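Local atomic coordinates of protein similar to metal-dependent hydrolase (Staphylococcus aureus subsp. aureus Mu50, PDB entry 3ESH), a protein that is a probable metal-dependent hydrolase of the metallo-beta-lactamase superfamily, whose substrate is not established. Residues A[34-37]-A[43-46]; A[47-52]-A[271-276]; A[115-120]-A[158-163]; A[138-143]-A[150-155]. All blocks are in the same frame, centred on the assembly; numbering follows the deposited sequence.

Contacts 1 and 2 follow each other along the chain, with centres about 16 Å apart: contact 1 joins the loop after helix 29-32 to strand 43-47, and contact 2 takes up the chain leading from it into strand 51-54, joining it to the end of strand 269-272. The chain between the two segments of contact 2 holds contacts 3 and 4, and contact 4 falls between 115-120 and 158-163. The centres of these two lie about 13 Å apart, and they share packing through Y160, which meets W138 and F141 of helix 135-142. Contact 1 lies across the chain's centre from contact 3, about 31 Å away between centres, so the loops around helix 135-142 lie far from strand 43-47.

Contact 1: A[34-37]-A[43-46]; sequences KQYN and QINL
Y36 reaches out of the loop after helix 29-32 and ends on the backbone of N45, its OH giving a hydrogen bond to N45 O at 2.9 Å. The acceptor is met almost head-on, with a C=O...OH angle of 164°, and it lies at the rim of the phenol ring, near the ring plane. E253 N donates to the same hydroxyl, so the phenol oxygen is gripped twice and the buried ring is fixed at its far end. On the way it passes I44, whose CG1 sits between the backbone N and the carbonyl carbon (chi1 69°) with CD1 extended beyond it; this carries CD1 to 3.5 Å from Y36 CD2, the two side chains crossing at nearly a right angle. The other branch, CG2, takes the place beside the backbone N and packs 3.3 Å from N37 O. Strand 43-47 forms a two-stranded antiparallel sheet with strand 15-19, where I44 and L46 make backbone bonds to M18 and T16. N45 N and O face the other edge, and there the loop supplies its partners: the Y36 hydroxyl for the oxygen, and for the nitrogen a water that accepts from N45 N and donates to N37 O at 2.6 Å. N37 O also receives a CA-H...O contact from I44 CA, at 3.5 Å. Two residues on from I44, L46 brings CD2 to 3.9 Å from Y36 OH. Helix 20-24 adds F24 beside the Y36 ring and M23 beside L46.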
loop_
_atom_site.group_PDB
_atom_site.type_symbol
_atom_site.label_atom_id
_atom_site.label_comp_id
_atom_site.label_asym_id
_atom_site.label_seq_id
_atom_site.Cartn_x
_atom_site.Cartn_y
_atom_site.Cartn_z
ATOM N N LYS A 34 13.663 -32.562 18.791
ATOM C CA LYS A 34 13.310 -33.927 18.442
ATOM C C LYS A 34 13.193 -34.095 16.931
ATOM O O LYS A 34 13.161 -35.210 16.435
ATOM C CB LYS A 34 11.990 -34.315 19.111
ATOM C CG LYS A 34 12.091 -34.450 20.625
ATOM C CD LYS A 34 10.758 -34.755 21.291
ATOM C CE LYS A 34 10.931 -34.771 22.807
ATOM N NZ LYS A 34 9.635 -34.786 23.533
ATOM N N GLN A 35 13.127 -32.982 16.197
ATOM C CA GLN A 35 13.020 -33.032 14.735
ATOM C C GLN A 35 14.362 -32.733 14.041
ATOM O O GLN A 35 14.571 -33.118 12.888
ATOM C CB GLN A 35 11.972 -32.039 14.243
ATOM C CG GLN A 35 10.591 -32.205 14.842
ATOM C CD GLN A 35 10.024 -33.611 14.672
ATOM O OE1 GLN A 35 10.085 -34.202 13.583
ATOM N NE2 GLN A 35 9.458 -34.151 15.755
ATOM N N TYR A 36 15.265 -32.054 14.745
ATOM C CA TYR A 36 16.560 -31.705 14.184
ATOM C C TYR A 36 17.542 -31.689 15.343
ATOM O O TYR A 36 17.206 -31.218 16.422
ATOM C CB TYR A 36 16.506 -30.317 13.525
ATOM C CG TYR A 36 17.452 -30.157 12.348
ATOM C CD1 TYR A 36 17.043 -30.487 11.068
ATOM C CD2 TYR A 36 18.777 -29.741 12.528
ATOM C CE1 TYR A 36 17.918 -30.408 9.987
ATOM C CE2 TYR A 36 19.649 -29.664 11.466
ATOM C CZ TYR A 36 19.219 -29.999 10.195
ATOM O OH TYR A 36 20.082 -29.933 9.126
ATOM N N ASN A 37 18.758 -32.177 15.132
ATOM C CA ASN A 37 19.739 -32.234 16.217
ATOM C C ASN A 37 20.506 -30.952 16.480
ATOM O O ASN A 37 20.895 -30.252 15.544
ATOM C CB ASN A 37 20.747 -33.365 15.961
ATOM C CG ASN A 37 20.083 -34.729 15.860
ATOM O OD1 ASN A 37 19.407 -35.040 14.869
ATOM N ND2 ASN A 37 20.262 -35.549 16.894
ATOM N N GLN A 43 23.424 -25.033 18.623
ATOM C CA GLN A 43 23.615 -24.878 17.189
ATOM C C GLN A 43 23.237 -26.151 16.462
ATOM O O GLN A 43 23.551 -27.239 16.937
ATOM C CB GLN A 43 25.084 -24.583 16.870
ATOM C CG GLN A 43 25.772 -23.561 17.766
ATOM C CD GLN A 43 27.250 -23.400 17.427
ATOM O OE1 GLN A 43 28.035 -24.340 17.564
ATOM N NE2 GLN A 43 27.630 -22.210 16.971
ATOM N N ILE A 44 22.564 -26.024 15.318
ATOM C CA ILE A 44 22.215 -27.193 14.514
ATOM C C ILE A 44 23.065 -27.089 13.256
ATOM O O ILE A 44 23.403 -25.987 12.827
ATOM C CB ILE A 44 20.719 -27.248 14.132
ATOM C CG1 ILE A 44 20.382 -26.144 13.135
ATOM C CG2 ILE A 44 19.863 -27.171 15.403
ATOM C CD1 ILE A 44 19.002 -26.267 12.513
ATOM N N ASN A 45 23.416 -28.229 12.669
ATOM C CA ASN A 45 24.263 -28.247 11.492
ATOM C C ASN A 45 23.506 -28.039 10.197
ATOM O O ASN A 45 22.604 -28.809 9.867
ATOM C CB ASN A 45 25.035 -29.559 11.414
ATOM C CG ASN A 45 26.136 -29.507 10.390
ATOM O OD1 ASN A 45 27.060 -28.702 10.509
ATOM N ND2 ASN A 45 26.044 -30.355 9.364
ATOM N N LEU A 46 23.897 -27.006 9.453
ATOM C CA LEU A 46 23.255 -26.688 8.192
ATOM C C LEU A 46 24.193 -26.650 6.999
ATOM O O LEU A 46 24.921 -25.675 6.798
ATOM C CB LEU A 46 22.542 -25.336 8.269
ATOM C CG LEU A 46 21.344 -25.148 9.203
ATOM C CD1 LEU A 46 20.968 -23.688 9.180
ATOM C CD2 LEU A 46 20.165 -26.021 8.771
HETATM O O HOH W 1 22.348 -30.828 13.521
#

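Contact 2: A[47-52]-A[271-276]; sequences PTHPIL and ILRETL
R273 leaves its backbone with CG roughly opposite N and then bends at chi3 (-92°), which turns its guanidinium toward H49; the imidazole, with chi1 -63° and CG placed beside the backbone N, swings out to meet it. The two planar groups stand 72° apart, the edge of the imidazole directed at one face of the guanidinium. H49 CD2 lies 2.9 Å from R273 NE, which is short for a carbon and a nitrogen, so the exact spacing is doubtful. H49 CB comes alongside R273 NH2 at 3.4 Å. In the metallo-beta-lactamase fold two mixed sheets pack against each other, and this buried contact spans them: H49 precedes strand 51-54 of one, while R273 directly follows strand 269-272, an outermost strand of the other. From the T275 side OG1 approaches H49 NE2 to 3.5 Å, near the ring plane. One imidazole face is covered by P47, whose CB stands 3.4 Å above the ring centre. A water is modelled between H49 O and R273 NH2, but both distances are short, so the bridge is doubtful. The guanidinium is also held from elsewhere in the chain: NH1 binds D252 O, NH2 makes a weak bond to F249 O, and Y10 makes a cation-pi contact with the arginine.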
loop_
_atom_site.group_PDB
_atom_site.type_symbol
_atom_site.label_atom_id
_atom_site.label_comp_id
_atom_site.label_asym_id
_atom_site.label_seq_id
_atom_site.Cartn_x
_atom_site.Cartn_y
_atom_site.Cartn_z
ATOM N N PRO A 47 24.192 -27.716 6.187
ATOM C CA PRO A 47 25.063 -27.727 5.016
ATOM C C PRO A 47 24.650 -26.573 4.086
ATOM O O PRO A 47 23.492 -26.147 4.086
ATOM C CB PRO A 47 24.764 -29.077 4.359
ATOM C CG PRO A 47 24.353 -29.925 5.501
ATOM C CD PRO A 47 23.513 -29.008 6.354
ATOM N N THR A 48 25.607 -26.073 3.312
ATOM C CA THR A 48 25.328 -25.036 2.327
ATOM C C THR A 48 25.755 -25.712 1.016
ATOM O O THR A 48 26.851 -25.477 0.507
ATOM C CB THR A 48 26.157 -23.758 2.585
ATOM O OG1 THR A 48 27.559 -24.076 2.536
ATOM C CG2 THR A 48 25.826 -23.167 3.951
ATOM N N HIS A 49 24.880 -26.578 0.505
ATOM C CA HIS A 49 25.146 -27.352 -0.709
ATOM C C HIS A 49 24.369 -26.900 -1.948
ATOM O O HIS A 49 23.185 -27.192 -2.098
ATOM C CB HIS A 49 24.848 -28.841 -0.470
ATOM C CG HIS A 49 25.711 -29.488 0.574
ATOM N ND1 HIS A 49 26.858 -28.910 1.067
ATOM C CD2 HIS A 49 25.579 -30.673 1.219
ATOM C CE1 HIS A 49 27.397 -29.708 1.979
ATOM N NE2 HIS A 49 26.639 -30.782 2.088
ATOM N N PRO A 50 25.032 -26.184 -2.864
ATOM C CA PRO A 50 24.313 -25.744 -4.061
ATOM C C PRO A 50 23.710 -26.899 -4.858
ATOM O O PRO A 50 24.160 -28.031 -4.764
ATOM C CB PRO A 50 25.381 -24.982 -4.828
ATOM C CG PRO A 50 26.164 -24.349 -3.714
ATOM C CD PRO A 50 26.343 -25.521 -2.766
ATOM N N ILE A 51 22.684 -26.597 -5.647
ATOM C CA ILE A 51 22.011 -27.605 -6.446
ATOM C C ILE A 51 22.391 -27.503 -7.912
ATOM O O ILE A 51 22.064 -26.523 -8.578
ATOM C CB ILE A 51 20.476 -27.470 -6.295
ATOM C CG1 ILE A 51 20.097 -27.669 -4.826
ATOM C CG2 ILE A 51 19.756 -28.466 -7.202
ATOM C CD1 ILE A 51 18.623 -27.504 -4.527
ATOM N N LEU A 52 23.082 -28.524 -8.410
ATOM C CA LEU A 52 23.496 -28.566 -9.814
ATOM C C LEU A 52 22.364 -29.090 -10.683
ATOM O O LEU A 52 21.860 -30.188 -10.463
ATOM C CB LEU A 52 24.719 -29.465 -9.989
ATOM C CG LEU A 52 25.165 -29.726 -11.438
ATOM C CD1 LEU A 52 25.456 -28.405 -12.136
ATOM C CD2 LEU A 52 26.402 -30.618 -11.453
ATOM N N ILE A 271 15.561 -38.985 -0.091
ATOM C CA ILE A 271 16.835 -39.242 -0.753
ATOM C C ILE A 271 17.928 -38.724 0.170
ATOM O O ILE A 271 18.028 -37.518 0.422
ATOM C CB ILE A 271 16.927 -38.541 -2.111
ATOM C CG1 ILE A 271 15.957 -39.204 -3.096
ATOM C CG2 ILE A 271 18.355 -38.618 -2.640
ATOM C CD1 ILE A 271 16.073 -38.687 -4.518
ATOM N N LEU A 272 18.737 -39.640 0.691
ATOM C CA LEU A 272 19.797 -39.270 1.614
ATOM C C LEU A 272 20.900 -38.399 1.009
ATOM O O LEU A 272 21.212 -38.481 -0.176
ATOM C CB LEU A 272 20.399 -40.532 2.241
ATOM C CG LEU A 272 19.436 -41.353 3.114
ATOM C CD1 LEU A 272 20.180 -42.499 3.793
ATOM C CD2 LEU A 272 18.803 -40.453 4.173
ATOM N N ARG A 273 21.472 -37.546 1.845
ATOM C CA ARG A 273 22.543 -36.651 1.441
ATOM C C ARG A 273 23.875 -37.244 1.886
ATOM O O ARG A 273 24.361 -36.977 2.985
ATOM C CB ARG A 273 22.323 -35.275 2.075
ATOM C CG ARG A 273 23.564 -34.409 2.204
ATOM C CD ARG A 273 23.187 -32.949 2.403
ATOM N NE ARG A 273 23.113 -32.286 1.112
ATOM C CZ ARG A 273 22.166 -31.433 0.749
ATOM N NH1 ARG A 273 21.182 -31.118 1.580
ATOM N NH2 ARG A 273 22.211 -30.909 -0.469
ATOM N N GLU A 274 24.449 -38.070 1.020
ATOM C CA GLU A 274 25.725 -38.722 1.299
ATOM C C GLU A 274 26.888 -37.743 1.134
ATOM O O GLU A 274 27.513 -37.670 0.072
ATOM C CB GLU A 274 25.916 -39.917 0.359
ATOM C CG GLU A 274 25.795 -41.280 1.034
ATOM C CD GLU A 274 24.424 -41.527 1.637
ATOM O OE1 GLU A 274 23.440 -41.609 0.871
ATOM O OE2 GLU A 274 24.332 -41.641 2.879
ATOM N N THR A 275 27.164 -36.991 2.193
ATOM C CA THR A 275 28.242 -36.016 2.182
ATOM C C THR A 275 29.534 -36.648 2.697
ATOM O O THR A 275 29.580 -37.194 3.803
ATOM C CB THR A 275 27.899 -34.787 3.061
ATOM O OG1 THR A 275 26.615 -34.274 2.686
ATOM C CG2 THR A 275 28.933 -33.693 2.875
ATOM N N LEU A 276 30.581 -36.572 1.879
ATOM C CA LEU A 276 31.888 -37.122 2.233
ATOM C C LEU A 276 32.505 -36.320 3.373
ATOM O O LEU A 276 32.461 -35.082 3.379
ATOM C CB LEU A 276 32.825 -37.084 1.021
ATOM C CG LEU A 276 32.637 -38.131 -0.086
ATOM C CD1 LEU A 276 31.178 -38.209 -0.536
ATOM C CD2 LEU A 276 33.545 -37.768 -1.247
HETATM O O HOH W 2 21.569 -28.989 -1.922
#

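Contact 3: A[115-120]-A[158-163]; sequences AGLTDQ and GDYSNK
L117 and T118, a few residues beyond the HxHxDH signature of the metallo-beta-lactamase superfamily, pack on Y160 in the 3-10 turn that leads to strand 164-167. The two side chains take different parts of the phenol ring. L117 places CD1 over one face, 4.1 Å from the centroid and 17° off the ring normal, a CH-pi contact, while its CB touches Y160 CE2. T118 instead directs CG2 at the ring edge, in the plane, and reaches CD2 of Y160 at 3.3 Å. With OG1 between the backbone N and the carbonyl carbon (chi1 67°), T118 sends its methyl to the tyrosine and its hydroxyl to K70 NZ, so the polar and apolar branches are separately engaged. The same CG2 packs on G158 CA, 3.9 Å away. The opposite face of the ring is met by G158 O, 3.6 Å above the plane and toward the rim, an oxygen that also accepts the backbone bond from S161 N at 2.7 Å. Y160 is therefore held between the leucine and the start of its own turn, and its hydroxyl is tied down by a bond to N156 O. Further round, the ring meets H131 of strand 130-134 with planes about 15° apart, and W138 and F141 of helix 135-142 pack against it, so this loop-to-loop contact is closed in by that strand and that helix.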
loop_
_atom_site.group_PDB
_atom_site.type_symbol
_atom_site.label_atom_id
_atom_site.label_comp_id
_atom_site.label_asym_id
_atom_site.label_seq_id
_atom_site.Cartn_x
_atom_site.Cartn_y
_atom_site.Cartn_z
ATOM N N ALA A 115 28.199 -16.139 -0.522
ATOM C CA ALA A 115 29.637 -15.975 -0.292
ATOM C C ALA A 115 30.514 -16.675 -1.330
ATOM O O ALA A 115 31.585 -16.177 -1.688
ATOM C CB ALA A 115 30.003 -16.453 1.090
ATOM N N GLY A 116 30.060 -17.825 -1.813
ATOM C CA GLY A 116 30.834 -18.569 -2.791
ATOM C C GLY A 116 30.697 -18.077 -4.222
ATOM O O GLY A 116 31.069 -18.786 -5.151
ATOM N N LEU A 117 30.162 -16.872 -4.405
ATOM C CA LEU A 117 29.989 -16.313 -5.746
ATOM C C LEU A 117 31.275 -15.722 -6.317
ATOM O O LEU A 117 31.446 -15.651 -7.536
ATOM C CB LEU A 117 28.888 -15.243 -5.758
ATOM C CG LEU A 117 27.450 -15.764 -5.885
ATOM C CD1 LEU A 117 26.468 -14.592 -5.897
ATOM C CD2 LEU A 117 27.336 -16.601 -7.161
ATOM N N THR A 118 32.174 -15.287 -5.445
ATOM C CA THR A 118 33.430 -14.713 -5.885
ATOM C C THR A 118 34.552 -15.198 -4.991
ATOM O O THR A 118 34.313 -15.695 -3.895
ATOM C CB THR A 118 33.415 -13.181 -5.787
ATOM O OG1 THR A 118 33.345 -12.797 -4.410
ATOM C CG2 THR A 118 32.236 -12.606 -6.550
ATOM N N ASP A 119 35.783 -15.072 -5.458
ATOM C CA ASP A 119 36.930 -15.440 -4.656
ATOM C C ASP A 119 37.340 -14.104 -4.053
ATOM O O ASP A 119 36.628 -13.127 -4.160
ATOM C CB ASP A 119 38.079 -15.965 -5.550
ATOM C CG ASP A 119 38.390 -15.040 -6.733
ATOM O OD1 ASP A 119 38.496 -13.819 -6.531
ATOM O OD2 ASP A 119 38.542 -15.544 -7.868
ATOM N N GLN A 120 38.480 -14.096 -3.364
ATOM C CA GLN A 120 38.962 -12.835 -2.747
ATOM C C GLN A 120 39.379 -11.866 -3.847
ATOM O O GLN A 120 39.935 -12.281 -4.870
ATOM C CB GLN A 120 40.132 -13.096 -1.902
ATOM C CG GLN A 120 39.869 -14.323 -1.156
ATOM C CD GLN A 120 40.848 -15.368 -1.545
ATOM O OE1 GLN A 120 40.892 -15.843 -2.714
ATOM N NE2 GLN A 120 41.674 -15.759 -0.567
ATOM N N GLY A 158 30.880 -8.413 -6.723
ATOM C CA GLY A 158 31.880 -8.841 -7.684
ATOM C C GLY A 158 31.519 -8.975 -9.151
ATOM O O GLY A 158 30.361 -8.841 -9.539
ATOM N N ASP A 159 32.552 -9.250 -9.952
ATOM C CA ASP A 159 32.488 -9.427 -11.412
ATOM C C ASP A 159 31.222 -10.047 -11.957
ATOM O O ASP A 159 30.775 -9.685 -13.041
ATOM C CB ASP A 159 33.655 -10.297 -11.902
ATOM C CG ASP A 159 34.946 -9.543 -11.984
ATOM O OD1 ASP A 159 35.315 -8.883 -10.990
ATOM O OD2 ASP A 159 35.598 -9.611 -13.047
ATOM N N TYR A 160 30.679 -11.013 -11.223
ATOM C CA TYR A 160 29.472 -11.694 -11.662
ATOM C C TYR A 160 28.397 -10.660 -11.935
ATOM O O TYR A 160 27.587 -10.836 -12.841
ATOM C CB TYR A 160 28.991 -12.704 -10.612
ATOM C CG TYR A 160 28.595 -12.112 -9.276
ATOM C CD1 TYR A 160 27.342 -11.539 -9.078
ATOM C CD2 TYR A 160 29.476 -12.131 -8.209
ATOM C CE1 TYR A 160 26.985 -11.001 -7.850
ATOM C CE2 TYR A 160 29.137 -11.593 -6.976
ATOM C CZ TYR A 160 27.891 -11.033 -6.803
ATOM O OH TYR A 160 27.562 -10.514 -5.576
ATOM N N SER A 161 28.404 -9.570 -11.171
ATOM C CA SER A 161 27.405 -8.533 -11.363
ATOM C C SER A 161 27.410 -7.995 -12.790
ATOM O O SER A 161 26.538 -7.223 -13.154
ATOM C CB SER A 161 27.613 -7.382 -10.375
ATOM O OG SER A 161 28.678 -6.548 -10.781
ATOM N N ASN A 162 28.388 -8.409 -13.595
ATOM C CA ASN A 162 28.477 -7.973 -14.988
ATOM C C ASN A 162 27.394 -8.630 -15.827
ATOM O O ASN A 162 26.788 -7.987 -16.666
ATOM C CB ASN A 162 29.849 -8.308 -15.597
ATOM C CG ASN A 162 30.963 -7.396 -15.089
ATOM O OD1 ASN A 162 30.836 -6.174 -15.118
ATOM N ND2 ASN A 162 32.059 -7.992 -14.625
ATOM N N LYS A 163 27.160 -9.918 -15.601
ATOM C CA LYS A 163 26.156 -10.656 -16.347
ATOM C C LYS A 163 24.908 -10.883 -15.498
ATOM O O LYS A 163 24.273 -11.937 -15.562
ATOM C CB LYS A 163 26.730 -11.997 -16.811
ATOM C CG LYS A 163 28.015 -11.872 -17.608
ATOM C CD LYS A 163 28.273 -13.124 -18.423
ATOM C CE LYS A 163 29.612 -13.044 -19.133
ATOM N NZ LYS A 163 30.753 -12.945 -18.161
#

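Contact 4: A[138-143]-A[150-155]; sequences WHEFIA and STYWDK
Y152 lays its ring along the last turn of helix 135-142 of the metallo-beta-lactamase fold, where the loop that follows this helix folds back on it. Packing dominates. F141 CA sits over one face of the tyrosine, 4.0 Å from the centroid and 18° off the normal, a CH-pi contact. The F141 side chain, with CG anti to the backbone N (chi1 165°), turns its ring edge to Y152, the two CD1 atoms being 3.7 Å apart. E140 crosses the tyrosine at about a right angle, CG 3.3 Å from Y152 CE2, with OE2 near the plane at the ring edge. Y152 also meets the ring of H110, which with H185 and D206 may form an empty metal site. Polar ends are fastened mainly by residues nearby: Y152 OH to E137 OE2, and E140 OE2 to S148 OG. A water donates to E140 OE1 and, weakly, to Y152 OH. H139 NE2 is hydrogen-bonded to E234 OE1 of a second subunit. Within 150-155, W153 NE1 donates to S150 O at 2.8 Å, the donor lying well above the carbonyl plane, 57° out of it, while the oxygen stays near the indole plane.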
loop_
_atom_site.group_PDB
_atom_site.type_symbol
_atom_site.label_atom_id
_atom_site.label_comp_id
_atom_site.label_asym_id
_atom_site.label_seq_id
_atom_site.Cartn_x
_atom_site.Cartn_y
_atom_site.Cartn_z
ATOM N N TRP A 138 18.138 -8.002 -4.747
ATOM C CA TRP A 138 19.393 -7.375 -5.151
ATOM C C TRP A 138 19.545 -5.964 -4.569
ATOM O O TRP A 138 20.619 -5.596 -4.066
ATOM C CB TRP A 138 19.468 -7.340 -6.674
ATOM C CG TRP A 138 20.668 -6.668 -7.178
ATOM C CD1 TRP A 138 20.736 -5.421 -7.736
ATOM C CD2 TRP A 138 22.025 -7.135 -7.075
ATOM N NE1 TRP A 138 22.051 -5.081 -7.970
ATOM C CE2 TRP A 138 22.858 -6.111 -7.573
ATOM C CE3 TRP A 138 22.612 -8.319 -6.603
ATOM C CZ2 TRP A 138 24.250 -6.234 -7.612
ATOM C CZ3 TRP A 138 23.998 -8.442 -6.640
ATOM C CH2 TRP A 138 24.802 -7.402 -7.139
ATOM N N HIS A 139 18.463 -5.185 -4.636
ATOM C CA HIS A 139 18.449 -3.809 -4.110
ATOM C C HIS A 139 18.796 -3.772 -2.626
ATOM O O HIS A 139 19.543 -2.903 -2.171
ATOM C CB HIS A 139 17.077 -3.157 -4.296
ATOM C CG HIS A 139 16.765 -2.769 -5.705
ATOM N ND1 HIS A 139 15.537 -2.267 -6.086
ATOM C CD2 HIS A 139 17.528 -2.787 -6.828
ATOM C CE1 HIS A 139 15.556 -1.993 -7.378
ATOM N NE2 HIS A 139 16.750 -2.300 -7.849
ATOM N N GLU A 140 18.246 -4.708 -1.862
ATOM C CA GLU A 140 18.546 -4.724 -0.444
ATOM C C GLU A 140 19.951 -5.283 -0.216
ATOM O O GLU A 140 20.653 -4.887 0.714
ATOM C CB GLU A 140 17.502 -5.540 0.335
ATOM C CG GLU A 140 17.868 -5.659 1.812
ATOM C CD GLU A 140 16.737 -6.169 2.692
ATOM O OE1 GLU A 140 15.861 -6.897 2.184
ATOM O OE2 GLU A 140 16.744 -5.848 3.903
ATOM N N PHE A 141 20.360 -6.205 -1.074
ATOM C CA PHE A 141 21.681 -6.792 -0.948
ATOM C C PHE A 141 22.772 -5.707 -0.979
ATOM O O PHE A 141 23.739 -5.773 -0.218
ATOM C CB PHE A 141 21.927 -7.797 -2.072
ATOM C CG PHE A 141 23.361 -8.180 -2.218
ATOM C CD1 PHE A 141 24.009 -8.871 -1.199
ATOM C CD2 PHE A 141 24.077 -7.821 -3.357
ATOM C CE1 PHE A 141 25.359 -9.201 -1.308
ATOM C CE2 PHE A 141 25.431 -8.143 -3.478
ATOM C CZ PHE A 141 26.074 -8.835 -2.455
ATOM N N ILE A 142 22.611 -4.715 -1.851
ATOM C CA ILE A 142 23.596 -3.650 -1.954
ATOM C C ILE A 142 23.282 -2.481 -1.041
ATOM O O ILE A 142 24.134 -1.634 -0.813
ATOM C CB ILE A 142 23.745 -3.118 -3.408
ATOM C CG1 ILE A 142 22.433 -2.532 -3.894
ATOM C CG2 ILE A 142 24.208 -4.244 -4.339
ATOM C CD1 ILE A 142 22.532 -1.931 -5.281
ATOM N N ALA A 143 22.056 -2.433 -0.528
ATOM C CA ALA A 143 21.635 -1.371 0.395
ATOM C C ALA A 143 20.909 -2.011 1.580
ATOM O O ALA A 143 19.716 -1.810 1.768
ATOM C CB ALA A 143 20.705 -0.370 -0.320
ATOM N N SER A 150 23.899 -7.722 8.707
ATOM C CA SER A 150 24.594 -8.891 9.237
ATOM C C SER A 150 24.758 -10.056 8.241
ATOM O O SER A 150 25.665 -10.863 8.397
ATOM C CB SER A 150 23.919 -9.372 10.528
ATOM O OG SER A 150 22.586 -9.763 10.293
ATOM N N THR A 151 23.902 -10.156 7.225
ATOM C CA THR A 151 24.071 -11.230 6.231
ATOM C C THR A 151 24.353 -10.751 4.804
ATOM O O THR A 151 24.900 -11.496 3.999
ATOM C CB THR A 151 22.877 -12.235 6.200
ATOM O OG1 THR A 151 21.631 -11.528 6.145
ATOM C CG2 THR A 151 22.906 -13.117 7.429
ATOM N N TYR A 152 23.982 -9.516 4.485
ATOM C CA TYR A 152 24.272 -8.958 3.168
ATOM C C TYR A 152 25.612 -8.253 3.320
ATOM O O TYR A 152 25.683 -7.211 3.959
ATOM C CB TYR A 152 23.225 -7.942 2.752
ATOM C CG TYR A 152 21.864 -8.538 2.474
ATOM C CD1 TYR A 152 21.730 -9.654 1.663
ATOM C CD2 TYR A 152 20.706 -7.942 2.962
ATOM C CE1 TYR A 152 20.480 -10.162 1.340
ATOM C CE2 TYR A 152 19.445 -8.438 2.633
ATOM C CZ TYR A 152 19.341 -9.549 1.828
ATOM O OH TYR A 152 18.104 -10.077 1.527
ATOM N N TRP A 153 26.664 -8.829 2.742
ATOM C CA TRP A 153 28.003 -8.265 2.869
ATOM C C TRP A 153 28.557 -7.675 1.594
ATOM O O TRP A 153 28.438 -8.291 0.533
ATOM C CB TRP A 153 28.992 -9.337 3.336
ATOM C CG TRP A 153 28.565 -10.166 4.516
ATOM C CD1 TRP A 153 27.699 -9.809 5.508
ATOM C CD2 TRP A 153 29.092 -11.441 4.887
ATOM N NE1 TRP A 153 27.664 -10.774 6.475
ATOM C CE2 TRP A 153 28.514 -11.790 6.121
ATOM C CE3 TRP A 153 30.010 -12.322 4.295
ATOM C CZ2 TRP A 153 28.818 -12.987 6.782
ATOM C CZ3 TRP A 153 30.313 -13.507 4.951
ATOM C CH2 TRP A 153 29.716 -13.826 6.184
ATOM N N ASP A 154 29.169 -6.491 1.711
ATOM C CA ASP A 154 29.795 -5.806 0.574
ATOM C C ASP A 154 30.849 -6.766 0.050
ATOM O O ASP A 154 31.073 -6.891 -1.155
ATOM C CB ASP A 154 30.506 -4.524 1.034
ATOM C CG ASP A 154 29.543 -3.408 1.378
ATOM O OD1 ASP A 154 29.939 -2.479 2.111
ATOM O OD2 ASP A 154 28.394 -3.454 0.901
ATOM N N LYS A 155 31.486 -7.447 0.996
ATOM C CA LYS A 155 32.530 -8.406 0.709
ATOM C C LYS A 155 32.112 -9.460 -0.321
ATOM O O LYS A 155 32.957 -10.150 -0.881
ATOM C CB LYS A 155 32.944 -9.072 2.015
ATOM C CG LYS A 155 34.079 -10.046 1.893
ATOM C CD LYS A 155 34.661 -10.371 3.264
ATOM C CE LYS A 155 33.678 -11.107 4.153
ATOM N NZ LYS A 155 34.356 -11.541 5.400
HETATM O O HOH W 3 15.312 -9.004 0.006
HETATM O O HOH W 4 26.419 -5.590 0.254
#